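Local atomic coordinates of STBB protein (Escherichia coli, PDB entry 2JD3), a protein that probably binds centromere-like plasmid DNA and couples it to actin-like ParM filaments, so that plasmid copies are segregated at cell division. Residues 29-32 with 33-37; 51-54 with 55-59; 72-75 with 76-80. One frame throughout, in Å; residues are numbered along the deposited sequence.

Contact 1. Residues 29-32 with 33-37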
loop_
_atom_site.group_PDB
_atom_site.type_symbol
_atom_site.label_atom_id
_atom_site.label_comp_id
_atom_site.label_asym_id
_atom_site.label_seq_id
_atom_site.Cartn_x
_atom_site.Cartn_y
_atom_site.Cartn_z
ATOM N N GLU A 29 -3.366 -14.781 -8.622
ATOM C CA GLU A 29 -3.977 -15.829 -9.437
ATOM C C GLU A 29 -5.232 -15.395 -10.181
ATOM O O GLU A 29 -5.349 -15.655 -11.370
ATOM C CB GLU A 29 -4.313 -17.061 -8.583
ATOM C CG GLU A 29 -3.124 -17.754 -7.896
ATOM C CD GLU A 29 -2.070 -18.277 -8.864
ATOM O OE1 GLU A 29 -1.159 -19.009 -8.407
ATOM O OE2 GLU A 29 -2.145 -17.954 -10.072
ATOM N N SER A 30 -6.166 -14.743 -9.498
ATOM C CA SER A 30 -7.404 -14.315 -10.149
ATOM C C SER A 30 -7.265 -13.032 -10.968
ATOM O O SER A 30 -8.201 -12.233 -11.080
ATOM C CB SER A 30 -8.535 -14.171 -9.120
ATOM O OG SER A 30 -8.195 -13.274 -8.083
ATOM N N VAL A 31 -6.079 -12.847 -11.537
ATOM C CA VAL A 31 -5.773 -11.699 -12.382
ATOM C C VAL A 31 -5.002 -12.285 -13.558
ATOM O O VAL A 31 -3.934 -12.880 -13.377
ATOM C CB VAL A 31 -4.877 -10.658 -11.649
ATOM C CG1 VAL A 31 -4.467 -9.559 -12.605
ATOM C CG2 VAL A 31 -5.624 -10.056 -10.479
ATOM N N PRO A 32 -5.548 -12.151 -14.779
ATOM C CA PRO A 32 -4.910 -12.670 -16.000
ATOM C C PRO A 32 -3.445 -12.268 -16.202
ATOM O O PRO A 32 -3.093 -11.094 -16.113
ATOM C CB PRO A 32 -5.831 -12.169 -17.117
ATOM C CG PRO A 32 -6.657 -11.068 -16.463
ATOM C CD PRO A 32 -6.864 -11.566 -15.079
ATOM N N ARG A 33 -2.605 -13.265 -16.473
ATOM C CA ARG A 33 -1.164 -13.076 -16.675
ATOM C C ARG A 33 -0.801 -11.769 -17.376
ATOM O O ARG A 33 0.091 -11.040 -16.935
ATOM C CB ARG A 33 -0.589 -14.242 -17.489
ATOM C CG ARG A 33 -1.049 -15.623 -17.040
ATOM C CD ARG A 33 0.025 -16.356 -16.252
ATOM N NE ARG A 33 -0.469 -17.634 -15.737
ATOM C CZ ARG A 33 0.226 -18.448 -14.944
ATOM N NH1 ARG A 33 -0.314 -19.586 -14.528
ATOM N NH2 ARG A 33 1.461 -18.128 -14.570
ATOM N N SER A 34 -1.488 -11.484 -18.476
ATOM C CA SER A 34 -1.239 -10.277 -19.258
ATOM C C SER A 34 -1.265 -8.998 -18.420
ATOM O O SER A 34 -0.395 -8.135 -18.552
ATOM C CB SER A 34 -2.268 -10.185 -20.381
ATOM O OG SER A 34 -3.574 -10.365 -19.865
ATOM N N GLU A 35 -2.259 -8.889 -17.546
ATOM C CA GLU A 35 -2.412 -7.716 -16.694
ATOM C C GLU A 35 -1.495 -7.679 -15.467
ATOM O O GLU A 35 -1.267 -6.618 -14.901
ATOM C CB GLU A 35 -3.864 -7.608 -16.239
ATOM C CG GLU A 35 -4.878 -7.713 -17.364
ATOM C CD GLU A 35 -6.304 -7.705 -16.842
ATOM O OE1 GLU A 35 -7.240 -8.003 -17.625
ATOM O OE2 GLU A 35 -6.488 -7.398 -15.644
ATOM N N ARG A 36 -0.963 -8.828 -15.066
ATOM C CA ARG A 36 -0.092 -8.897 -13.895
ATOM C C ARG A 36 1.138 -8.006 -13.930
ATOM O O ARG A 36 1.603 -7.555 -12.890
ATOM C CB ARG A 36 0.347 -10.339 -13.643
ATOM C CG ARG A 36 -0.796 -11.242 -13.261
ATOM C CD ARG A 36 -0.319 -12.644 -13.007
ATOM N NE ARG A 36 -1.442 -13.567 -12.907
ATOM C CZ ARG A 36 -1.313 -14.887 -12.874
ATOM N NH1 ARG A 36 -2.394 -15.657 -12.786
ATOM N NH2 ARG A 36 -0.102 -15.435 -12.928
ATOM N N GLY A 37 1.673 -7.746 -15.112
ATOM C CA GLY A 37 2.848 -6.899 -15.180
ATOM C C GLY A 37 2.548 -5.491 -14.704
ATOM O O GLY A 37 3.324 -4.890 -13.957
#
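P32, R36 and V31 carry this contact, in which the turn after helix 19-29 is fastened to the opening of helix 33-53. Backbone evidence comes first from P32 O, which accepts two amides: E35 N at 2.8 Å and R36 N at 3.3 Å. The two donors arrive from opposite faces of the carbonyl plane, so one oxygen holds two successive N-H groups of the first helical turn. The P32 ring also meets the side chain of E35, which comes across it obliquely: P32 CG lies against the carboxylate end, 3.3 Å from E35 OE1.

R36 turns back over the preceding turn. With CG opposite its carbonyl carbon (chi1 -66°) and the chain extended as far as NE, the guanidinium arrives beside the V31 carbonyl. NE donates to V31 O over 2.6 Å with an N-H...O angle of 156°; the oxygen lies at the guanidinium edge, close to its plane. NH1 adds two weak bonds, to V31 O and to E29 O (3.3 Å). Its salt bridge to E29 OE2, 3.6 Å from NH1, is of another kind: the oxygen stands well out of the guanidinium plane, so charge attraction acts without an aimed N-H. The aliphatic part of R36 slides past V31, with CG 4.1 Å from V31 CG1. E29 also makes a weak, long ion pair with K8 of the second subunit.

The turn tied in this way joins the two helices that follow strand 8-14, an order consistent with the ribbon-helix-helix fold of the Met repressor clan.

Contact 2. Residues 51-54 with 55-59; sequences HQLD and PRLPV
H51 O lies 3.1 Å from P55 N, which has no hydrogen to give, so the helical bond pattern cannot continue past this point. Here the chain turns from helix 33-53 into helix 56-64, probably through an Asx-type capping turn at D54, and so passes from what is consistent with the ribbon-helix-helix core to the helices that follow it. Residues 51-53 finish the first helix, D54 is the first to leave helical geometry, and P55 directs the chain into the second. Past the turn, L57 N donates to D54 O over 3.1 Å.

D54 marks the turn with its carboxylate as well. OD2 accepts from R56 N, the capping bond, though the position of OD2 is less certain than that of OD1. The side chain of R56, bent at chi2 and chi3, folds back to the same carboxylate and makes a salt bridge. A weak hydrogen bond from T81 on helix 71-82 to D54 OD2 is subject to the same caution; R56 and L57 touch that helix too.

Side-chain packing adds to this. H51 has CG opposite its backbone N (chi1 167°), which sets the imidazole obliquely beside P55, with CE1 3.6 Å from P55 CB. The ring of P58 comes to the start of the same side chain, P58 CG lying 3.9 Å from H51 CB, while L57 CD1 makes an apolar contact with L53 CB. P58 also packs on S46 of the second subunit.

In the salt bridge R56 NH1 meets D54 OD1 at 2.8 Å on its syn side, in the guanidinium plane but 33° out of the carboxylate plane.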
loop_
_atom_site.group_PDB
_atom_site.type_symbol
_atom_site.label_atom_id
_atom_site.label_comp_id
_atom_site.label_asym_id
_atom_site.label_seq_id
_atom_site.Cartn_x
_atom_site.Cartn_y
_atom_site.Cartn_z
ATOM N N HIS A 51 5.702 3.000 2.456
ATOM C CA HIS A 51 7.000 2.961 3.133
ATOM C C HIS A 51 7.537 4.360 3.427
ATOM O O HIS A 51 8.100 4.607 4.498
ATOM C CB HIS A 51 8.038 2.215 2.279
ATOM C CG HIS A 51 9.451 2.385 2.756
ATOM N ND1 HIS A 51 9.956 1.724 3.859
ATOM C CD2 HIS A 51 10.458 3.173 2.302
ATOM C CE1 HIS A 51 11.208 2.098 4.062
ATOM N NE2 HIS A 51 11.537 2.976 3.132
ATOM N N GLN A 52 7.369 5.264 2.465
ATOM C CA GLN A 52 7.851 6.639 2.591
ATOM C C GLN A 52 7.080 7.426 3.644
ATOM O O GLN A 52 7.594 8.387 4.215
ATOM C CB GLN A 52 7.760 7.356 1.238
ATOM C CG GLN A 52 8.349 6.562 0.080
ATOM C CD GLN A 52 8.257 7.294 -1.251
ATOM O OE1 GLN A 52 8.322 6.675 -2.322
ATOM N NE2 GLN A 52 8.114 8.618 -1.195
ATOM N N LEU A 53 5.845 7.017 3.892
ATOM C CA LEU A 53 5.006 7.672 4.878
ATOM C C LEU A 53 5.536 7.314 6.259
ATOM O O LEU A 53 5.521 8.124 7.184
ATOM C CB LEU A 53 3.573 7.179 4.726
ATOM C CG LEU A 53 2.518 8.202 4.329
ATOM C CD1 LEU A 53 3.081 9.187 3.322
ATOM C CD2 LEU A 53 1.314 7.459 3.769
ATOM N N ASP A 54 5.993 6.076 6.377
ATOM C CA ASP A 54 6.554 5.532 7.605
ATOM C C ASP A 54 6.979 4.125 7.241
ATOM O O ASP A 54 6.177 3.336 6.754
ATOM C CB ASP A 54 5.507 5.464 8.711
ATOM C CG ASP A 54 6.105 5.053 10.048
ATOM O OD1 ASP A 54 6.437 5.944 10.859
ATOM O OD2 ASP A 54 6.258 3.837 10.278
ATOM N N PRO A 55 8.248 3.789 7.471
ATOM C CA PRO A 55 8.718 2.442 7.133
ATOM C C PRO A 55 7.972 1.284 7.802
ATOM O O PRO A 55 7.883 0.206 7.226
ATOM C CB PRO A 55 10.197 2.493 7.503
ATOM C CG PRO A 55 10.230 3.517 8.625
ATOM C CD PRO A 55 9.314 4.584 8.101
ATOM N N ARG A 56 7.419 1.495 8.993
ATOM C CA ARG A 56 6.699 0.414 9.670
ATOM C C ARG A 56 5.406 0.010 8.958
ATOM O O ARG A 56 4.980 -1.149 9.063
ATOM C CB ARG A 56 6.327 0.799 11.107
ATOM C CG ARG A 56 7.459 1.133 12.021
ATOM C CD ARG A 56 7.275 2.553 12.499
ATOM N NE ARG A 56 6.605 2.664 13.789
ATOM C CZ ARG A 56 5.993 3.764 14.210
ATOM N NH1 ARG A 56 5.954 4.846 13.438
ATOM N NH2 ARG A 56 5.431 3.792 15.410
ATOM N N LEU A 57 4.781 0.965 8.260
ATOM C CA LEU A 57 3.516 0.730 7.565
ATOM C C LEU A 57 3.439 -0.491 6.659
ATOM O O LEU A 57 2.551 -1.320 6.828
ATOM C CB LEU A 57 3.100 1.960 6.761
ATOM C CG LEU A 57 2.007 2.852 7.351
ATOM C CD1 LEU A 57 1.628 3.891 6.324
ATOM C CD2 LEU A 57 0.782 2.031 7.733
ATOM N N PRO A 58 4.349 -0.619 5.677
ATOM C CA PRO A 58 4.220 -1.815 4.839
ATOM C C PRO A 58 4.427 -3.141 5.566
ATOM O O PRO A 58 3.971 -4.173 5.091
ATOM C CB PRO A 58 5.215 -1.572 3.697
ATOM C CG PRO A 58 6.186 -0.619 4.272
ATOM C CD PRO A 58 5.352 0.303 5.128
ATOM N N VAL A 59 5.099 -3.149 6.710
ATOM C CA VAL A 59 5.232 -4.424 7.409
ATOM C C VAL A 59 4.051 -4.587 8.381
ATOM O O VAL A 59 3.690 -5.691 8.748
ATOM C CB VAL A 59 6.647 -4.592 8.100
ATOM C CG1 VAL A 59 7.456 -3.310 7.974
ATOM C CG2 VAL A 59 6.499 -5.041 9.539
#

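Contact 3. Residues 72-75 with 76-80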
loop_
_atom_site.group_PDB
_atom_site.type_symbol
_atom_site.label_atom_id
_atom_site.label_comp_id
_atom_site.label_asym_id
_atom_site.label_seq_id
_atom_site.Cartn_x
_atom_site.Cartn_y
_atom_site.Cartn_z
ATOM N N ASP A 72 -10.803 0.373 6.823
ATOM C CA ASP A 72 -10.752 0.776 8.218
ATOM C C ASP A 72 -9.461 0.348 8.917
ATOM O O ASP A 72 -8.932 1.080 9.752
ATOM C CB ASP A 72 -11.969 0.216 8.958
ATOM C CG ASP A 72 -12.226 0.923 10.277
ATOM O OD1 ASP A 72 -12.624 2.115 10.266
ATOM O OD2 ASP A 72 -12.024 0.280 11.330
ATOM N N GLN A 73 -8.951 -0.833 8.595
ATOM C CA GLN A 73 -7.711 -1.276 9.217
ATOM C C GLN A 73 -6.555 -0.426 8.709
ATOM O O GLN A 73 -5.642 -0.090 9.465
ATOM C CB GLN A 73 -7.428 -2.740 8.904
ATOM C CG GLN A 73 -8.235 -3.728 9.712
ATOM C CD GLN A 73 -7.802 -5.153 9.459
ATOM O OE1 GLN A 73 -8.083 -6.052 10.252
ATOM N NE2 GLN A 73 -7.111 -5.371 8.348
ATOM N N VAL A 74 -6.594 -0.075 7.428
ATOM C CA VAL A 74 -5.526 0.731 6.852
ATOM C C VAL A 74 -5.508 2.105 7.489
ATOM O O VAL A 74 -4.442 2.613 7.835
ATOM C CB VAL A 74 -5.672 0.890 5.316
ATOM C CG1 VAL A 74 -4.577 1.788 4.778
ATOM C CG2 VAL A 74 -5.601 -0.466 4.643
ATOM N N VAL A 75 -6.680 2.706 7.664
ATOM C CA VAL A 75 -6.737 4.037 8.260
ATOM C C VAL A 75 -6.176 4.004 9.676
ATOM O O VAL A 75 -5.466 4.918 10.099
ATOM C CB VAL A 75 -8.184 4.590 8.300
ATOM C CG1 VAL A 75 -8.185 5.999 8.854
ATOM C CG2 VAL A 75 -8.786 4.588 6.911
ATOM N N THR A 76 -6.486 2.937 10.400
ATOM C CA THR A 76 -6.013 2.780 11.767
ATOM C C THR A 76 -4.490 2.687 11.838
ATOM O O THR A 76 -3.841 3.487 12.515
ATOM C CB THR A 76 -6.626 1.540 12.401
ATOM O OG1 THR A 76 -8.051 1.697 12.442
ATOM C CG2 THR A 76 -6.083 1.338 13.807
ATOM N N LEU A 77 -3.918 1.708 11.147
ATOM C CA LEU A 77 -2.470 1.562 11.132
ATOM C C LEU A 77 -1.847 2.889 10.696
ATOM O O LEU A 77 -0.791 3.294 11.176
ATOM C CB LEU A 77 -2.079 0.452 10.163
ATOM C CG LEU A 77 -1.928 -0.959 10.727
ATOM C CD1 LEU A 77 -2.797 -1.161 11.943
ATOM C CD2 LEU A 77 -2.279 -1.952 9.650
ATOM N N LEU A 78 -2.529 3.570 9.786
ATOM C CA LEU A 78 -2.067 4.844 9.270
ATOM C C LEU A 78 -1.926 5.907 10.354
ATOM O O LEU A 78 -0.950 6.660 10.386
ATOM C CB LEU A 78 -3.046 5.339 8.219
ATOM C CG LEU A 78 -2.487 5.495 6.820
ATOM C CD1 LEU A 78 -3.606 5.964 5.921
ATOM C CD2 LEU A 78 -1.328 6.481 6.816
ATOM N N SER A 79 -2.918 5.984 11.235
ATOM C CA SER A 79 -2.889 6.990 12.284
ATOM C C SER A 79 -1.954 6.594 13.413
ATOM O O SER A 79 -1.245 7.439 13.964
ATOM C CB SER A 79 -4.296 7.236 12.824
ATOM O OG SER A 79 -4.840 6.041 13.315
ATOM N N GLN A 80 -1.949 5.308 13.753
ATOM C CA GLN A 80 -1.082 4.816 14.816
ATOM C C GLN A 80 0.366 4.946 14.391
ATOM O O GLN A 80 1.270 4.843 15.198
ATOM C CB GLN A 80 -1.376 3.343 15.109
ATOM C CG GLN A 80 -2.618 3.108 15.941
ATOM C CD GLN A 80 -2.476 3.649 17.352
ATOM O OE1 GLN A 80 -3.433 3.649 18.128
ATOM N NE2 GLN A 80 -1.274 4.111 17.697
#
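T76 reaches back one turn to D72 and binds its carbonyl twice. The first group of interactions consists of carbonyl oxygens shared by a hydroxyl and an amide. T76 OG1 donates to D72 O at 2.9 Å, while the backbone T76 N meets the same oxygen at 3.1 Å from the opposite face of the carbonyl plane. The torsion accounts for this: OG1 stands opposite the carbonyl carbon (chi1 -62°), on the side of the amide. S79 OG, unlike T76, bonds the carbonyl three residues back, giving a 2.9 Å bond to T76 O, an oxygen that also accepts from Q80 N. With an alanine in place of S79, T76 O would probably lose this hydroxyl donor and rely on main-chain amides.

Backbone bonds form the second group. L77 N to Q73 O is almost straight, with an N-H...O angle of 175°, and L78 N to V74 O and S79 N to V75 O follow the same spacing of four residues.

The third group is apolar. V74 CG1 comes to 4.4 Å from L78 CD1, a loose approach along one side of the helix. Both residues face the second subunit, V74 packing on its L78 and L78 on its A71. V75 lies against W84 of each chain, and L77 rests on L60, L61 and I64 of helix 56-64. The carboxylate of D72 is engaged across the dimer, OD1 accepting from W84 NE1 of the second subunit.

With V74, V75 and L78 buried against the second subunit and T76 exposed, the segment has the two-sided character of an amphipathic helix at a dimer interface.

Overall arrangement
From the N terminus the chain runs through strand 8-14 and helix 19-29 into contact 1, which closes the short loop before helix 33-53. That long helix leads to contact 2, a turn closing the passage into helix 56-64. Contact 3 closes no loop, lying wholly within helix 71-82. The three follow in series; none nests in or crosses another. Contact 1 stands apart, its nearest atoms about 17 Å from those of contact 2, on the other side of the chain's centre. Contacts 2 and 3 touch, L57 CD1 lying 4.0 Å from L78 CD2, which joins the turn to helix 71-82; both also meet the second subunit.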